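Local coordinates for lipoprotein (Actinomyces odontolyticus, PDB 3UP9) that probably binds L-methionine as the substrate-binding lipoprotein of an NlpA-family uptake system, and holds selenomethionine in its pocket, at residues A[8-13]-A[38-43]; A[46-51]-A[60-65]; A[84-89]-A[200-205]. All coordinates share one frame; numbering follows the deposited sequence. Where two conformers were deposited one is given.

Contact 1 of 3, residues A[8-13]-A[38-43]; sequences TLTVGA and DIVEYT
Asp38 N donates to Leu9 O (2.9 Å) and Val11 N to Asp38 O, the first of five backbone hydrogen bonds that zip strands 8-13 and 38-41 together in parallel, their axes 4.7 Å apart and inclined by 27°. Val40 N then reaches Val11 O, and Ala13 N reaches Val40 O at 2.8 Å. The fifth, from Tyr42 N to Ala13 O, carries the pairing past the end of strand 38-41 into the following loop. Between these bonds CA-H groups lean on the same carbonyls, for example Gly12 CA on Val40 O at 3.1 Å.

Van der Waals contacts divide between two faces. On the face of Thr10, Asp38 and Val40, the methyl CG2 of Thr10 meets Val40 CG2 at 3.7 Å in one of the two conformers of the threonine. Thr8 adds its own methyl, swung anti to the backbone N (chi1 -75°), with CG2 standing 3.5 Å from Asp38 OD2. Further on, Tyr42 brings the edge of its ring, through CD2, to Gly12 CA at 3.9 Å. A CB at Gly12 would come too near the ring's CE2, so glycine suits the place. The ring also rests on Pro48 and Ala51 of helix 46-53.

The other face carries Val11, Ala13 and Ile39, small or branched apolar residues suited to a sheet packed under helix 15-28, where Leu22 touches both Val11 and Ala13.

Chemically, the contact is held by main-chain polarity: its cross-strand hydrogen bonds all join backbone atoms, while the side chains add van der Waals contacts, some of them methyl against carboxylate, with the carboxylate of Asp38 left at the exposed margin.

Contact 2 of 3, residues A[46-51]-A[60-65]; sequences VQPNTA and NFYQTV. With MSE (selenomethionine), chain B.
Pro48 sets its CG over the centre of one face of the Tyr62 ring, 3.7 Å from the centroid and 9° off the normal, with CB beside it over CE1, a CH-pi contact that suits a rigid, apolar proline. CB of Gln63 covers the opposite face. At the ring's edge, in its plane, sits OD1 of Asn49.

That oxygen is gripped twice. Gln63 NE2 donates to Asn49 OD1 at 2.8 Å, in the carbonyl plane on a lone pair, and Asn60 ND2 donates to the same atom at 2.9 Å. Asn49 ND2 returns a bond to Gln63 OE1 (2.8 Å): the two amides, approaching from opposite directions with planes 37° apart, exchange two hydrogen bonds, which fixes their rotation. Asn60 ND2 also makes a weak bond to Pro48 O. Gln63 reaches Asn49 because CG sits between backbone N and carbonyl carbon (chi1 84°).

Outside this shell, Tyr67 and Ala71 of helix 65-75 touch Asn49, and Tyr62 OH bonds weakly to Tyr45 O. On the ligand side, Tyr62 CE2 lies 3.6 Å from the selenomethionine CE. The arrangement is a buried amide network behind the side-chain end of the amino-acid pocket, as fits a periplasmic-type binding protein fold.

Contact 3 of 3, residues A[84-89]-A[200-205]; sequences GIHLEP and AVNVLV. With MSE (selenomethionine), chain B.
Residues 84-88 and 200-204 meet obliquely, their end-to-end directions 124° apart, and are tied by Ile85 N to Asn202 O and Asn202 N to His86 O (2.8 Å).

Asn202 carries the side-chain contact. Its amide lies stacked on the His86 imidazole, the planes 11° apart, with CB over the ring face. His86 O accepts twice from Asn202, from the backbone N and from ND2, the latter 3.1 Å away and above the carbonyl plane. The same ND2 also donates to the selenomethionine O (2.9 Å), so an amide, with two N-H groups on one nitrogen, suits the place. Asn202 OD1 accepts from His18 NE2 and, weakly, from the ligand amine.

The His86 ring, with CG between backbone N and carbonyl carbon (chi1 69°), presents NE2 in its own plane to the anti lone pair of Glu88 OE2 at 2.9 Å. Glu88 OE1 in turn takes the ligand's amino N at 2.6 Å; a carboxylate probably suits this group, which is expected to be protonated. Replacing His86 by an alanine is likely to leave Glu88 OE2 without this donor and open a gap beside the Asn202 amide, so that both groups are less firmly fixed.

Val201 CG2 rests on Gly84 CA at 3.7 Å, where a CB would clash, so glycine suits the place. A water accepts from Glu88 N and lies 2.8 Å from both Ala200 O and the ligand O, within donating reach of each. Arg120 and Asn174 add further hydrogen bonds to the ligand, at a site where an amino acid's amino and carboxylate groups are recognised, as in type 2 periplasmic binding proteins.

From the N terminus, strand 7-13 leads through helix 15-28 to strand 35-41, and contact 1 closes that parallel crossover. The chain then turns into helix 46-53 and returns along strand 59-64, a short loop closed by contact 2. Strand 59-64 lies beside strand 7-13 in the same sheet, so contacts 1 and 2 touch, Gly12 O standing 2.8 Å from Phe61 N. Contact 3 spans a much longer excursion, including the second sheet, before strand 201-207 comes back next to strand 59-64. All three are in series, none nested or crossed. Contacts 2 and 3 approach the same ligand, while contact 1 builds the sheet farther out, its centre about 17 Å from that of contact 3.

Contact 1 of 3, residues A[8-13]-A[38-43]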
loop_
_atom_site.group_PDB
_atom_site.type_symbol
_atom_site.label_atom_id
_atom_site.label_comp_id
_atom_site.label_asym_id
_atom_site.label_seq_id
_atom_site.Cartn_x
_atom_site.Cartn_y
_atom_site.Cartn_z
ATOM N N THR A 8 3.432 13.584 -22.092
ATOM C CA THR A 8 4.139 12.523 -21.405
ATOM C C THR A 8 3.986 12.752 -19.959
ATOM O O THR A 8 4.129 13.892 -19.544
ATOM C CB THR A 8 5.638 12.511 -21.724
ATOM O OG1 THR A 8 5.799 11.992 -23.030
ATOM C CG2 THR A 8 6.380 11.610 -20.769
ATOM N N LEU A 9 3.757 11.685 -19.187
ATOM C CA LEU A 9 3.539 11.798 -17.743
ATOM C C LEU A 9 4.542 10.979 -16.952
ATOM O O LEU A 9 4.561 9.788 -17.109
ATOM C CB LEU A 9 2.157 11.284 -17.361
ATOM C CG LEU A 9 0.888 12.009 -17.706
ATOM C CD1 LEU A 9 -0.290 11.170 -17.203
ATOM C CD2 LEU A 9 0.861 13.347 -17.016
ATOM N N THR A 10 5.340 11.603 -16.075
ATOM C CA THR A 10 6.233 10.856 -15.201
ATOM C C THR A 10 5.399 10.429 -13.959
ATOM O O THR A 10 4.853 11.278 -13.212
ATOM C CB THR A 10 7.561 11.662 -14.912
ATOM O OG1 THR A 10 8.086 12.196 -16.140
ATOM C CG2 THR A 10 8.646 10.775 -14.292
ATOM N N VAL A 11 5.231 9.115 -13.776
ATOM C CA VAL A 11 4.457 8.589 -12.693
ATOM C C VAL A 11 5.322 7.650 -11.841
ATOM O O VAL A 11 5.884 6.674 -12.370
ATOM C CB VAL A 11 3.235 7.775 -13.181
ATOM C CG1 VAL A 11 2.373 7.413 -11.986
ATOM C CG2 VAL A 11 2.422 8.541 -14.214
ATOM N N GLY A 12 5.412 7.951 -10.529
ATOM C CA GLY A 12 6.109 7.128 -9.568
ATOM C C GLY A 12 5.228 6.050 -8.967
ATOM O O GLY A 12 4.071 6.284 -8.682
ATOM N N ALA A 13 5.765 4.850 -8.781
ATOM C CA ALA A 13 4.930 3.705 -8.415
ATOM C C ALA A 13 5.790 2.687 -7.731
ATOM O O ALA A 13 6.952 2.542 -8.079
ATOM C CB ALA A 13 4.279 3.099 -9.642
ATOM N N ASP A 38 5.928 7.599 -18.374
ATOM C CA ASP A 38 7.326 7.399 -17.926
ATOM C C ASP A 38 7.248 6.854 -16.490
ATOM O O ASP A 38 7.116 7.618 -15.574
ATOM C CB ASP A 38 8.093 8.734 -17.930
ATOM C CG ASP A 38 8.578 9.150 -19.315
ATOM O OD1 ASP A 38 8.285 8.427 -20.277
ATOM O OD2 ASP A 38 9.293 10.197 -19.430
ATOM N N ILE A 39 7.317 5.523 -16.320
ATOM C CA ILE A 39 7.139 4.914 -15.030
ATOM C C ILE A 39 8.469 4.972 -14.300
ATOM O O ILE A 39 9.462 4.526 -14.829
ATOM C CB ILE A 39 6.578 3.465 -15.117
ATOM C CG1 ILE A 39 5.254 3.447 -15.915
ATOM C CG2 ILE A 39 6.310 2.900 -13.726
ATOM C CD1 ILE A 39 4.924 2.151 -16.624
ATOM N N VAL A 40 8.437 5.464 -13.060
ATOM C CA VAL A 40 9.585 5.469 -12.145
ATOM C C VAL A 40 9.213 4.640 -10.923
ATOM O O VAL A 40 8.180 4.879 -10.255
ATOM C CB VAL A 40 10.029 6.895 -11.768
ATOM C CG1 VAL A 40 11.240 6.812 -10.838
ATOM C CG2 VAL A 40 10.325 7.672 -13.053
ATOM N N GLU A 41 10.015 3.607 -10.649
ATOM C CA GLU A 41 9.717 2.668 -9.572
ATOM C C GLU A 41 10.351 3.163 -8.267
ATOM O O GLU A 41 11.426 3.795 -8.277
ATOM C CB GLU A 41 10.185 1.266 -9.972
ATOM C CG GLU A 41 9.309 0.718 -11.072
ATOM C CD GLU A 41 9.565 -0.725 -11.416
ATOM O OE1 GLU A 41 10.285 -1.459 -10.687
ATOM O OE2 GLU A 41 9.007 -1.108 -12.468
ATOM N N TYR A 42 9.618 3.019 -7.166
ATOM C CA TYR A 42 10.081 3.516 -5.855
ATOM C C TYR A 42 9.867 2.327 -4.946
ATOM O O TYR A 42 8.911 1.554 -5.169
ATOM C CB TYR A 42 9.256 4.714 -5.403
ATOM C CG TYR A 42 9.684 6.056 -5.932
ATOM C CD1 TYR A 42 10.614 6.828 -5.246
ATOM C CD2 TYR A 42 9.162 6.572 -7.145
ATOM C CE1 TYR A 42 11.028 8.062 -5.749
ATOM C CE2 TYR A 42 9.571 7.806 -7.641
ATOM C CZ TYR A 42 10.504 8.541 -6.946
ATOM O OH TYR A 42 10.928 9.738 -7.449
ATOM N N THR A 43 10.719 2.149 -3.931
ATOM C CA THR A 43 10.568 0.982 -3.025
ATOM C C THR A 43 10.152 1.347 -1.573
ATOM O O THR A 43 9.911 0.447 -0.776
ATOM C CB THR A 43 11.764 0.018 -3.055
ATOM O OG1 THR A 43 12.925 0.751 -2.961
ATOM C CG2 THR A 43 11.874 -0.836 -4.394
#

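Contact 2 of 3, residues A[46-51]-A[60-65]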
loop_
_atom_site.group_PDB
_atom_site.type_symbol
_atom_site.label_atom_id
_atom_site.label_comp_id
_atom_site.label_asym_id
_atom_site.label_seq_id
_atom_site.Cartn_x
_atom_site.Cartn_y
_atom_site.Cartn_z
ATOM N N VAL A 46 7.947 7.273 1.623
ATOM C CA VAL A 46 8.293 8.667 1.823
ATOM C C VAL A 46 8.621 9.376 0.491
ATOM O O VAL A 46 8.118 10.458 0.171
ATOM C CB VAL A 46 9.455 8.814 2.862
ATOM C CG1 VAL A 46 9.935 10.239 2.926
ATOM C CG2 VAL A 46 8.994 8.375 4.254
ATOM N N GLN A 47 9.391 8.687 -0.318
ATOM C CA GLN A 47 10.036 9.256 -1.466
ATOM C C GLN A 47 9.149 9.670 -2.628
ATOM O O GLN A 47 9.379 10.713 -3.190
ATOM C CB GLN A 47 11.066 8.230 -1.940
ATOM C CG GLN A 47 12.458 8.720 -1.998
ATOM C CD GLN A 47 13.252 8.379 -0.800
ATOM O OE1 GLN A 47 13.414 9.221 0.080
ATOM N NE2 GLN A 47 13.854 7.185 -0.793
ATOM N N PRO A 48 8.143 8.867 -3.019
ATOM C CA PRO A 48 7.219 9.312 -4.102
ATOM C C PRO A 48 6.407 10.585 -3.815
ATOM O O PRO A 48 6.127 11.362 -4.718
ATOM C CB PRO A 48 6.223 8.133 -4.232
ATOM C CG PRO A 48 6.905 6.977 -3.622
ATOM C CD PRO A 48 7.777 7.524 -2.530
ATOM N N ASN A 49 6.035 10.788 -2.559
ATOM C CA ASN A 49 5.270 11.966 -2.200
ATOM C C ASN A 49 6.214 13.199 -2.208
ATOM O O ASN A 49 5.841 14.241 -2.755
ATOM C CB ASN A 49 4.506 11.778 -0.879
ATOM C CG ASN A 49 3.071 11.231 -1.066
ATOM O OD1 ASN A 49 2.590 11.083 -2.198
ATOM N ND2 ASN A 49 2.381 10.911 0.070
ATOM N N THR A 50 7.456 13.041 -1.715
ATOM C CA THR A 50 8.464 14.088 -1.795
ATOM C C THR A 50 8.744 14.462 -3.276
ATOM O O THR A 50 8.762 15.615 -3.656
ATOM C CB THR A 50 9.767 13.635 -1.044
ATOM O OG1 THR A 50 9.490 13.539 0.350
ATOM C CG2 THR A 50 10.923 14.605 -1.250
ATOM N N ALA A 51 8.953 13.465 -4.116
ATOM C CA ALA A 51 9.184 13.723 -5.551
ATOM C C ALA A 51 7.979 14.414 -6.186
ATOM O O ALA A 51 8.196 15.314 -6.968
ATOM C CB ALA A 51 9.517 12.423 -6.322
ATOM N N ASN A 60 1.789 10.163 -8.678
ATOM C CA ASN A 60 2.283 8.878 -8.169
ATOM C C ASN A 60 1.090 7.943 -7.967
ATOM O O ASN A 60 -0.050 8.372 -7.857
ATOM C CB ASN A 60 3.218 8.979 -6.924
ATOM C CG ASN A 60 2.543 9.563 -5.686
ATOM O OD1 ASN A 60 1.392 9.238 -5.388
ATOM N ND2 ASN A 60 3.284 10.412 -4.936
ATOM N N PHE A 61 1.380 6.657 -7.968
ATOM C CA PHE A 61 0.371 5.627 -7.806
ATOM C C PHE A 61 0.977 4.539 -6.919
ATOM O O PHE A 61 1.660 3.643 -7.405
ATOM C CB PHE A 61 -0.112 5.075 -9.167
ATOM C CG PHE A 61 -1.060 3.929 -9.044
ATOM C CD1 PHE A 61 -2.129 3.976 -8.143
ATOM C CD2 PHE A 61 -0.870 2.774 -9.806
ATOM C CE1 PHE A 61 -3.001 2.893 -8.025
ATOM C CE2 PHE A 61 -1.749 1.689 -9.706
ATOM C CZ PHE A 61 -2.807 1.739 -8.801
ATOM N N TYR A 62 0.786 4.695 -5.602
ATOM C CA TYR A 62 1.376 3.783 -4.619
ATOM C C TYR A 62 0.694 3.813 -3.259
ATOM O O TYR A 62 0.965 2.959 -2.467
ATOM C CB TYR A 62 2.868 4.096 -4.410
ATOM C CG TYR A 62 3.157 5.203 -3.421
ATOM C CD1 TYR A 62 3.002 6.536 -3.772
ATOM C CD2 TYR A 62 3.588 4.922 -2.145
ATOM C CE1 TYR A 62 3.257 7.566 -2.871
ATOM C CE2 TYR A 62 3.828 5.935 -1.256
ATOM C CZ TYR A 62 3.645 7.262 -1.610
ATOM O OH TYR A 62 3.917 8.263 -0.704
ATOM N N GLN A 63 -0.157 4.811 -2.987
ATOM C CA GLN A 63 -0.612 5.060 -1.644
ATOM C C GLN A 63 -2.139 4.926 -1.466
ATOM O O GLN A 63 -2.903 4.977 -2.428
ATOM C CB GLN A 63 -0.088 6.405 -1.154
ATOM C CG GLN A 63 -0.888 7.605 -1.554
ATOM C CD GLN A 63 -0.117 8.877 -1.354
ATOM O OE1 GLN A 63 0.058 9.310 -0.226
ATOM N NE2 GLN A 63 0.345 9.483 -2.444
ATOM N N THR A 64 -2.533 4.704 -0.223
ATOM C CA THR A 64 -3.884 4.453 0.177
ATOM C C THR A 64 -4.430 5.796 0.607
ATOM O O THR A 64 -3.692 6.709 0.928
ATOM C CB THR A 64 -3.980 3.412 1.351
ATOM O OG1 THR A 64 -3.314 3.933 2.547
ATOM C CG2 THR A 64 -3.358 2.035 0.964
ATOM N N VAL A 65 -5.754 5.885 0.621
ATOM C CA VAL A 65 -6.473 7.094 0.975
ATOM C C VAL A 65 -6.160 7.527 2.395
ATOM O O VAL A 65 -5.902 8.696 2.608
ATOM C CB VAL A 65 -7.995 6.995 0.622
ATOM C CG1 VAL A 65 -8.860 7.964 1.474
ATOM C CG2 VAL A 65 -8.199 7.243 -0.871
HETATM N N MSE B 300 0.347 -0.480 -1.439
HETATM C CA MSE B 300 0.125 -0.229 0.002
HETATM C C MSE B 300 -1.197 -0.755 0.505
HETATM O O MSE B 300 -2.202 -0.749 -0.255
HETATM O OXT MSE B 300 -1.223 -1.169 1.675
HETATM C CB MSE B 300 0.183 1.251 0.283
HETATM C CG MSE B 300 0.100 1.621 1.797
HETATM SE SE MSE B 300 0.162 3.523 2.022
HETATM C CE MSE B 300 1.862 4.042 1.100
#

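Contact 3 of 3, residues A[84-89]-A[200-205]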
loop_
_atom_site.group_PDB
_atom_site.type_symbol
_atom_site.label_atom_id
_atom_site.label_comp_id
_atom_site.label_asym_id
_atom_site.label_seq_id
_atom_site.Cartn_x
_atom_site.Cartn_y
_atom_site.Cartn_z
ATOM N N GLY A 84 -10.549 5.017 -5.856
ATOM C CA GLY A 84 -9.935 3.748 -5.521
ATOM C C GLY A 84 -9.750 2.882 -6.743
ATOM O O GLY A 84 -10.669 2.660 -7.544
ATOM N N ILE A 85 -8.540 2.427 -6.911
ATOM C CA ILE A 85 -8.230 1.476 -7.971
ATOM C C ILE A 85 -8.248 0.024 -7.466
ATOM O O ILE A 85 -8.923 -0.808 -8.042
ATOM C CB ILE A 85 -6.887 1.832 -8.646
ATOM C CG1 ILE A 85 -7.065 3.247 -9.222
ATOM C CG2 ILE A 85 -6.465 0.762 -9.737
ATOM C CD1 ILE A 85 -5.746 3.979 -9.266
ATOM N N HIS A 86 -7.502 -0.246 -6.407
ATOM C CA HIS A 86 -7.446 -1.551 -5.828
ATOM C C HIS A 86 -7.092 -1.492 -4.360
ATOM O O HIS A 86 -6.579 -0.494 -3.874
ATOM C CB HIS A 86 -6.407 -2.393 -6.534
ATOM C CG HIS A 86 -4.990 -1.947 -6.281
ATOM N ND1 HIS A 86 -4.359 -1.103 -7.084
ATOM C CD2 HIS A 86 -4.108 -2.261 -5.269
ATOM C CE1 HIS A 86 -3.119 -0.875 -6.608
ATOM N NE2 HIS A 86 -2.967 -1.597 -5.507
ATOM N N LEU A 87 -7.423 -2.587 -3.676
ATOM C CA LEU A 87 -7.097 -2.853 -2.321
ATOM C C LEU A 87 -6.055 -3.971 -2.266
ATOM O O LEU A 87 -6.119 -4.942 -3.050
ATOM C CB LEU A 87 -8.389 -3.309 -1.609
ATOM C CG LEU A 87 -8.341 -3.744 -0.165
ATOM C CD1 LEU A 87 -8.151 -2.469 0.657
ATOM C CD2 LEU A 87 -9.651 -4.481 0.184
ATOM N N GLU A 88 -5.098 -3.817 -1.349
ATOM C CA GLU A 88 -4.136 -4.864 -0.982
ATOM C C GLU A 88 -4.370 -5.251 0.467
ATOM O O GLU A 88 -3.906 -4.520 1.346
ATOM C CB GLU A 88 -2.695 -4.353 -1.093
ATOM C CG GLU A 88 -2.109 -4.215 -2.487
ATOM C CD GLU A 88 -1.033 -3.136 -2.541
ATOM O OE1 GLU A 88 -0.215 -3.051 -1.601
ATOM O OE2 GLU A 88 -1.012 -2.330 -3.502
ATOM N N PRO A 89 -5.091 -6.375 0.734
ATOM C CA PRO A 89 -5.277 -6.771 2.092
ATOM C C PRO A 89 -3.944 -6.876 2.898
ATOM O O PRO A 89 -2.927 -7.405 2.417
ATOM C CB PRO A 89 -5.999 -8.131 1.960
ATOM C CG PRO A 89 -6.703 -8.079 0.642
ATOM C CD PRO A 89 -5.700 -7.356 -0.193
ATOM N N ALA A 200 -8.705 1.405 2.870
ATOM C CA ALA A 200 -7.337 1.496 2.361
ATOM C C ALA A 200 -7.201 1.197 0.875
ATOM O O ALA A 200 -6.309 0.415 0.453
ATOM C CB ALA A 200 -6.371 0.617 3.173
ATOM N N VAL A 201 -8.027 1.864 0.068
ATOM C CA VAL A 201 -7.921 1.746 -1.384
ATOM C C VAL A 201 -6.777 2.638 -1.914
ATOM O O VAL A 201 -6.530 3.763 -1.450
ATOM C CB VAL A 201 -9.253 2.087 -2.083
ATOM C CG1 VAL A 201 -10.338 1.084 -1.682
ATOM C CG2 VAL A 201 -9.686 3.525 -1.788
ATOM N N ASN A 202 -6.110 2.121 -2.938
ATOM C CA ASN A 202 -4.976 2.760 -3.577
ATOM C C ASN A 202 -5.371 3.714 -4.705
ATOM O O ASN A 202 -6.114 3.359 -5.590
ATOM C CB ASN A 202 -4.043 1.688 -4.164
ATOM C CG ASN A 202 -3.249 0.966 -3.115
ATOM O OD1 ASN A 202 -2.049 1.245 -2.928
ATOM N ND2 ASN A 202 -3.897 -0.006 -2.450
ATOM N N VAL A 203 -4.817 4.920 -4.688
ATOM C CA VAL A 203 -5.257 5.994 -5.562
ATOM C C VAL A 203 -4.114 6.652 -6.314
ATOM O O VAL A 203 -2.963 6.612 -5.879
ATOM C CB VAL A 203 -6.088 7.056 -4.739
ATOM C CG1 VAL A 203 -7.448 6.466 -4.359
ATOM C CG2 VAL A 203 -5.323 7.513 -3.511
ATOM N N LEU A 204 -4.462 7.231 -7.473
ATOM C CA LEU A 204 -3.559 8.090 -8.273
ATOM C C LEU A 204 -3.547 9.431 -7.553
ATOM O O LEU A 204 -4.613 9.913 -7.158
ATOM C CB LEU A 204 -4.069 8.276 -9.736
ATOM C CG LEU A 204 -3.135 9.067 -10.653
ATOM C CD1 LEU A 204 -1.923 8.275 -11.092
ATOM C CD2 LEU A 204 -3.904 9.497 -11.889
ATOM N N VAL A 205 -2.366 9.998 -7.311
ATOM C CA VAL A 205 -2.258 11.291 -6.596
ATOM C C VAL A 205 -1.423 12.183 -7.463
ATOM O O VAL A 205 -0.454 11.735 -8.057
ATOM C CB VAL A 205 -1.682 11.157 -5.140
ATOM C CG1 VAL A 205 -1.461 12.517 -4.477
ATOM C CG2 VAL A 205 -2.536 10.226 -4.297
HETATM N N MSE B 300 0.347 -0.480 -1.439
HETATM C CA MSE B 300 0.125 -0.229 0.002
HETATM C C MSE B 300 -1.197 -0.755 0.505
HETATM O O MSE B 300 -2.202 -0.749 -0.255
HETATM O OXT MSE B 300 -1.223 -1.169 1.675
HETATM C CB MSE B 300 0.183 1.251 0.283
HETATM C CG MSE B 300 0.100 1.621 1.797
HETATM SE SE MSE B 300 0.162 3.523 2.022
HETATM C CE MSE B 300 1.862 4.042 1.100
HETATM O O HOH W 1 -4.643 -1.770 0.636
#